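Long-range contact in thioesterase (Streptomyces coelicolor, PDB 3QMW), which probably hydrolyses thioesters in the prodiginine biosynthetic pathway, as an alpha/beta hydrolase of the thioesterase family: residues E80-E91 / L110-R121. Residues are numbered along the deposited sequence; the frame is centred on the assembly and turned at random.
Sequences EPLAEAVADALE and LAYEVACVLRRR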
loop_
_atom_site.group_PDB
_atom_site.type_symbol
_atom_site.label_atom_id
_atom_site.label_comp_id
_atom_site.label_asym_id
_atom_site.label_seq_id
_atom_site.Cartn_x
_atom_site.Cartn_y
_atom_site.Cartn_z
ATOM N N GLU D 80 -31.160 -9.838 -2.949
ATOM C CA GLU D 80 -31.203 -9.664 -4.416
ATOM C C GLU D 80 -31.885 -8.383 -4.921
ATOM O O GLU D 80 -31.399 -7.770 -5.874
ATOM C CB GLU D 80 -31.792 -10.885 -5.137
ATOM C CG GLU D 80 -31.164 -11.076 -6.537
ATOM C CD GLU D 80 -32.068 -11.806 -7.527
ATOM O OE1 GLU D 80 -33.202 -11.326 -7.778
ATOM O OE2 GLU D 80 -31.629 -12.853 -8.068
ATOM N N PRO D 81 -33.023 -7.984 -4.322
ATOM C CA PRO D 81 -33.486 -6.635 -4.683
ATOM C C PRO D 81 -32.401 -5.575 -4.434
ATOM O O PRO D 81 -32.207 -4.674 -5.258
ATOM C CB PRO D 81 -34.707 -6.405 -3.767
ATOM C CG PRO D 81 -34.768 -7.586 -2.833
ATOM C CD PRO D 81 -34.010 -8.702 -3.497
ATOM N N LEU D 82 -31.694 -5.703 -3.313
ATOM C CA LEU D 82 -30.597 -4.791 -2.989
ATOM C C LEU D 82 -29.517 -4.841 -4.059
ATOM O O LEU D 82 -29.141 -3.808 -4.629
ATOM C CB LEU D 82 -30.000 -5.139 -1.622
ATOM C CG LEU D 82 -28.935 -4.199 -1.059
ATOM C CD1 LEU D 82 -29.386 -2.756 -1.127
ATOM C CD2 LEU D 82 -28.607 -4.606 0.366
ATOM N N ALA D 83 -29.036 -6.049 -4.339
ATOM C CA ALA D 83 -28.055 -6.256 -5.403
ATOM C C ALA D 83 -28.537 -5.690 -6.744
ATOM O O ALA D 83 -27.760 -5.078 -7.476
ATOM C CB ALA D 83 -27.723 -7.730 -5.533
ATOM N N GLU D 84 -29.824 -5.882 -7.048
ATOM C CA GLU D 84 -30.431 -5.362 -8.286
ATOM C C GLU D 84 -30.567 -3.843 -8.298
ATOM O O GLU D 84 -30.328 -3.212 -9.322
ATOM C CB GLU D 84 -31.785 -6.042 -8.574
ATOM C CG GLU D 84 -31.611 -7.422 -9.204
ATOM C CD GLU D 84 -32.904 -8.160 -9.483
ATOM O OE1 GLU D 84 -33.920 -7.946 -8.776
ATOM O OE2 GLU D 84 -32.881 -8.993 -10.417
ATOM N N ALA D 85 -30.940 -3.258 -7.166
ATOM C CA ALA D 85 -30.961 -1.796 -7.031
ATOM C C ALA D 85 -29.558 -1.223 -7.250
ATOM O O ALA D 85 -29.392 -0.218 -7.954
ATOM C CB ALA D 85 -31.496 -1.392 -5.657
ATOM N N VAL D 86 -28.562 -1.883 -6.647
ATOM C CA VAL D 86 -27.151 -1.473 -6.745
ATOM C C VAL D 86 -26.631 -1.458 -8.191
ATOM O O VAL D 86 -25.945 -0.518 -8.614
ATOM C CB VAL D 86 -26.236 -2.394 -5.882
ATOM C CG1 VAL D 86 -24.772 -2.295 -6.325
ATOM C CG2 VAL D 86 -26.383 -2.072 -4.399
ATOM N N ALA D 87 -26.956 -2.510 -8.936
ATOM C CA ALA D 87 -26.525 -2.636 -10.320
ATOM C C ALA D 87 -27.224 -1.587 -11.181
ATOM O O ALA D 87 -26.595 -0.972 -12.047
ATOM C CB ALA D 87 -26.795 -4.044 -10.837
ATOM N N ASP D 88 -28.513 -1.359 -10.922
ATOM C CA ASP D 88 -29.245 -0.288 -11.595
ATOM C C ASP D 88 -28.461 1.006 -11.468
ATOM O O ASP D 88 -28.082 1.602 -12.469
ATOM C CB ASP D 88 -30.654 -0.111 -11.007
ATOM C CG ASP D 88 -31.590 -1.269 -11.348
ATOM O OD1 ASP D 88 -31.387 -1.935 -12.392
ATOM O OD2 ASP D 88 -32.543 -1.509 -10.572
ATOM N N ALA D 89 -28.197 1.404 -10.229
ATOM C CA ALA D 89 -27.412 2.601 -9.916
ATOM C C ALA D 89 -26.056 2.680 -10.642
ATOM O O ALA D 89 -25.664 3.740 -11.152
ATOM C CB ALA D 89 -27.195 2.675 -8.416
ATOM N N LEU D 90 -25.343 1.561 -10.683
ATOM C CA LEU D 90 -24.051 1.516 -11.357
ATOM C C LEU D 90 -24.198 1.727 -12.854
ATOM O O LEU D 90 -23.462 2.521 -13.446
ATOM C CB LEU D 90 -23.344 0.190 -11.083
ATOM C CG LEU D 90 -22.810 0.044 -9.662
ATOM C CD1 LEU D 90 -22.548 -1.416 -9.327
ATOM C CD2 LEU D 90 -21.556 0.885 -9.504
ATOM N N GLU D 91 -25.137 1.007 -13.465
ATOM C CA GLU D 91 -25.415 1.157 -14.896
ATOM C C GLU D 91 -25.893 2.580 -15.208
ATOM O O GLU D 91 -25.589 3.113 -16.273
ATOM C CB GLU D 91 -26.450 0.118 -15.382
ATOM C CG GLU D 91 -25.916 -1.328 -15.506
ATOM C CD GLU D 91 -26.899 -2.303 -16.189
ATOM O OE1 GLU D 91 -28.132 -2.106 -16.076
ATOM O OE2 GLU D 91 -26.433 -3.278 -16.838
ATOM N N LEU D 110 -22.525 -9.113 -0.536
ATOM C CA LEU D 110 -23.225 -8.177 -1.422
ATOM C C LEU D 110 -22.444 -7.928 -2.700
ATOM O O LEU D 110 -23.042 -7.838 -3.768
ATOM C CB LEU D 110 -23.517 -6.857 -0.700
ATOM C CG LEU D 110 -23.929 -5.630 -1.533
ATOM C CD1 LEU D 110 -24.947 -5.935 -2.631
ATOM C CD2 LEU D 110 -24.466 -4.572 -0.600
ATOM N N ALA D 111 -21.121 -7.819 -2.582
ATOM C CA ALA D 111 -20.234 -7.636 -3.737
ATOM C C ALA D 111 -20.398 -8.761 -4.769
ATOM O O ALA D 111 -20.618 -8.513 -5.963
ATOM C CB ALA D 111 -18.792 -7.576 -3.270
ATOM N N TYR D 112 -20.291 -9.993 -4.280
ATOM C CA TYR D 112 -20.453 -11.199 -5.089
ATOM C C TYR D 112 -21.796 -11.202 -5.828
ATOM O O TYR D 112 -21.846 -11.374 -7.049
ATOM C CB TYR D 112 -20.300 -12.426 -4.175
ATOM C CG TYR D 112 -20.719 -13.755 -4.760
ATOM C CD1 TYR D 112 -20.193 -14.213 -5.966
ATOM C CD2 TYR D 112 -21.621 -14.574 -4.083
ATOM C CE1 TYR D 112 -20.574 -15.448 -6.493
ATOM C CE2 TYR D 112 -22.004 -15.797 -4.597
ATOM C CZ TYR D 112 -21.477 -16.231 -5.799
ATOM O OH TYR D 112 -21.870 -17.445 -6.303
ATOM N N GLU D 113 -22.875 -10.977 -5.085
ATOM C CA GLU D 113 -24.215 -10.940 -5.666
ATOM C C GLU D 113 -24.388 -9.885 -6.751
ATOM O O GLU D 113 -24.970 -10.177 -7.788
ATOM C CB GLU D 113 -25.254 -10.744 -4.580
ATOM C CG GLU D 113 -25.446 -11.983 -3.727
ATOM C CD GLU D 113 -26.231 -13.069 -4.431
ATOM O OE1 GLU D 113 -27.221 -12.748 -5.135
ATOM O OE2 GLU D 113 -25.858 -14.250 -4.268
ATOM N N VAL D 114 -23.896 -8.674 -6.531
ATOM C CA VAL D 114 -23.915 -7.655 -7.589
ATOM C C VAL D 114 -23.066 -8.077 -8.805
ATOM O O VAL D 114 -23.391 -7.733 -9.950
ATOM C CB VAL D 114 -23.414 -6.276 -7.082
ATOM C CG1 VAL D 114 -23.095 -5.345 -8.262
ATOM C CG2 VAL D 114 -24.438 -5.644 -6.135
ATOM N N ALA D 115 -21.978 -8.810 -8.552
ATOM C CA ALA D 115 -21.121 -9.315 -9.627
ATOM C C ALA D 115 -21.925 -10.228 -10.543
ATOM O O ALA D 115 -22.007 -10.005 -11.753
ATOM C CB ALA D 115 -19.928 -10.058 -9.051
ATOM N N CYS D 116 -22.531 -11.243 -9.945
ATOM C CA CYS D 116 -23.429 -12.138 -10.657
ATOM C C CYS D 116 -24.503 -11.377 -11.441
ATOM O O CYS D 116 -24.688 -11.600 -12.634
ATOM C CB CYS D 116 -24.089 -13.095 -9.666
ATOM S SG CYS D 116 -22.889 -14.147 -8.782
ATOM N N VAL D 117 -25.198 -10.467 -10.774
ATOM C CA VAL D 117 -26.303 -9.742 -11.397
ATOM C C VAL D 117 -25.870 -8.930 -12.624
ATOM O O VAL D 117 -26.626 -8.813 -13.578
ATOM C CB VAL D 117 -27.030 -8.847 -10.364
ATOM C CG1 VAL D 117 -28.018 -7.903 -11.049
ATOM C CG2 VAL D 117 -27.730 -9.723 -9.321
ATOM N N LEU D 118 -24.663 -8.381 -12.611
ATOM C CA LEU D 118 -24.157 -7.656 -13.778
ATOM C C LEU D 118 -23.761 -8.618 -14.921
ATOM O O LEU D 118 -23.758 -8.228 -16.095
ATOM C CB LEU D 118 -22.979 -6.758 -13.387
ATOM C CG LEU D 118 -23.342 -5.558 -12.499
ATOM C CD1 LEU D 118 -22.102 -5.022 -11.796
ATOM C CD2 LEU D 118 -24.022 -4.453 -13.297
ATOM N N ARG D 119 -23.428 -9.864 -14.576
ATOM C CA ARG D 119 -23.173 -10.909 -15.580
ATOM C C ARG D 119 -24.458 -11.275 -16.307
ATOM O O ARG D 119 -24.504 -11.232 -17.540
ATOM C CB ARG D 119 -22.564 -12.175 -14.952
ATOM C CG ARG D 119 -22.355 -13.337 -15.937
ATOM C CD ARG D 119 -21.468 -14.427 -15.355
ATOM N NE ARG D 119 -22.107 -15.145 -14.252
ATOM C CZ ARG D 119 -21.616 -16.245 -13.669
ATOM N NH1 ARG D 119 -20.470 -16.787 -14.075
ATOM N NH2 ARG D 119 -22.283 -16.818 -12.671
ATOM N N ARG D 120 -25.496 -11.620 -15.545
ATOM C CA ARG D 120 -26.803 -11.963 -16.121
ATOM C C ARG D 120 -27.316 -10.882 -17.080
ATOM O O ARG D 120 -27.898 -11.195 -18.117
ATOM C CB ARG D 120 -27.852 -12.214 -15.026
ATOM C CG ARG D 120 -27.484 -13.312 -14.015
ATOM C CD ARG D 120 -28.729 -13.982 -13.403
ATOM N NE ARG D 120 -29.794 -13.026 -13.076
ATOM C CZ ARG D 120 -29.967 -12.428 -11.894
ATOM N NH1 ARG D 120 -30.977 -11.577 -11.729
ATOM N NH2 ARG D 120 -29.145 -12.669 -10.876
ATOM N N ARG D 121 -27.085 -9.618 -16.734
ATOM C CA ARG D 121 -27.497 -8.497 -17.572
ATOM C C ARG D 121 -26.511 -8.256 -18.707
ATOM O O ARG D 121 -26.733 -7.393 -19.557
ATOM C CB ARG D 121 -27.624 -7.227 -16.731
ATOM C CG ARG D 121 -28.695 -7.283 -15.646
ATOM C CD ARG D 121 -28.860 -5.910 -15.024
ATOM N NE ARG D 121 -29.665 -5.907 -13.797
ATOM C CZ ARG D 121 -30.030 -4.803 -13.137
ATOM N NH1 ARG D 121 -29.676 -3.598 -13.581
ATOM N NH2 ARG D 121 -30.757 -4.901 -12.030
HETATM O O HOH W 1 -27.947 -4.687 -18.806
#
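R121, at the end of segment 110-121, reaches over to helix 80-91 and collects most polar bonds here. Its chain, extended from CG to NE (chi3 -168°), carries the guanidinium to D88 and E91. R121 NH1 makes a salt bridge to D88 OD1 at 2.7 Å, meeting that oxygen on its anti side, but tilted well out of the carboxylate plane. R121 NH1 also pairs with E91 OE1 at 3.3 Å; this oxygen lies in the guanidinium plane but is approached from above its own carboxylate. NH2 adds two weak hydrogen bonds, to D88 OD1 and to E84 O. E84 O already accepts from D88 N. A87 CB sits against one guanidinium face. E91 OE2 accepts from a water that also donates to R121 O. A leucine in place of E91 would probably leave that water without one acceptor and R121 NH1 with D88 alone as its carboxylate partner. R120 serves the other acidic pair: NH1 bridges to E84 OE2 at 3.5 Å, and NH2 has a long salt bridge to E80 OE2. Beneath the charges, A83 is a knob in the hole formed by L110, E113, V114 and V117. V86 CG1 packs on V114 CG2 at 3.4 Å. The buried E113 OE2 is hydrogen-bonded to Y191 OH. The axes of 80-91 and 110-120 come to 8.8 Å and cross at -63°. V86 and L110 touch F36 of strand 31-36, while L118 meets Y99 of strand 99-104. The pair packs on the parallel sheet of the alpha/beta hydrolase fold, and W11 of the second subunit packs on V86.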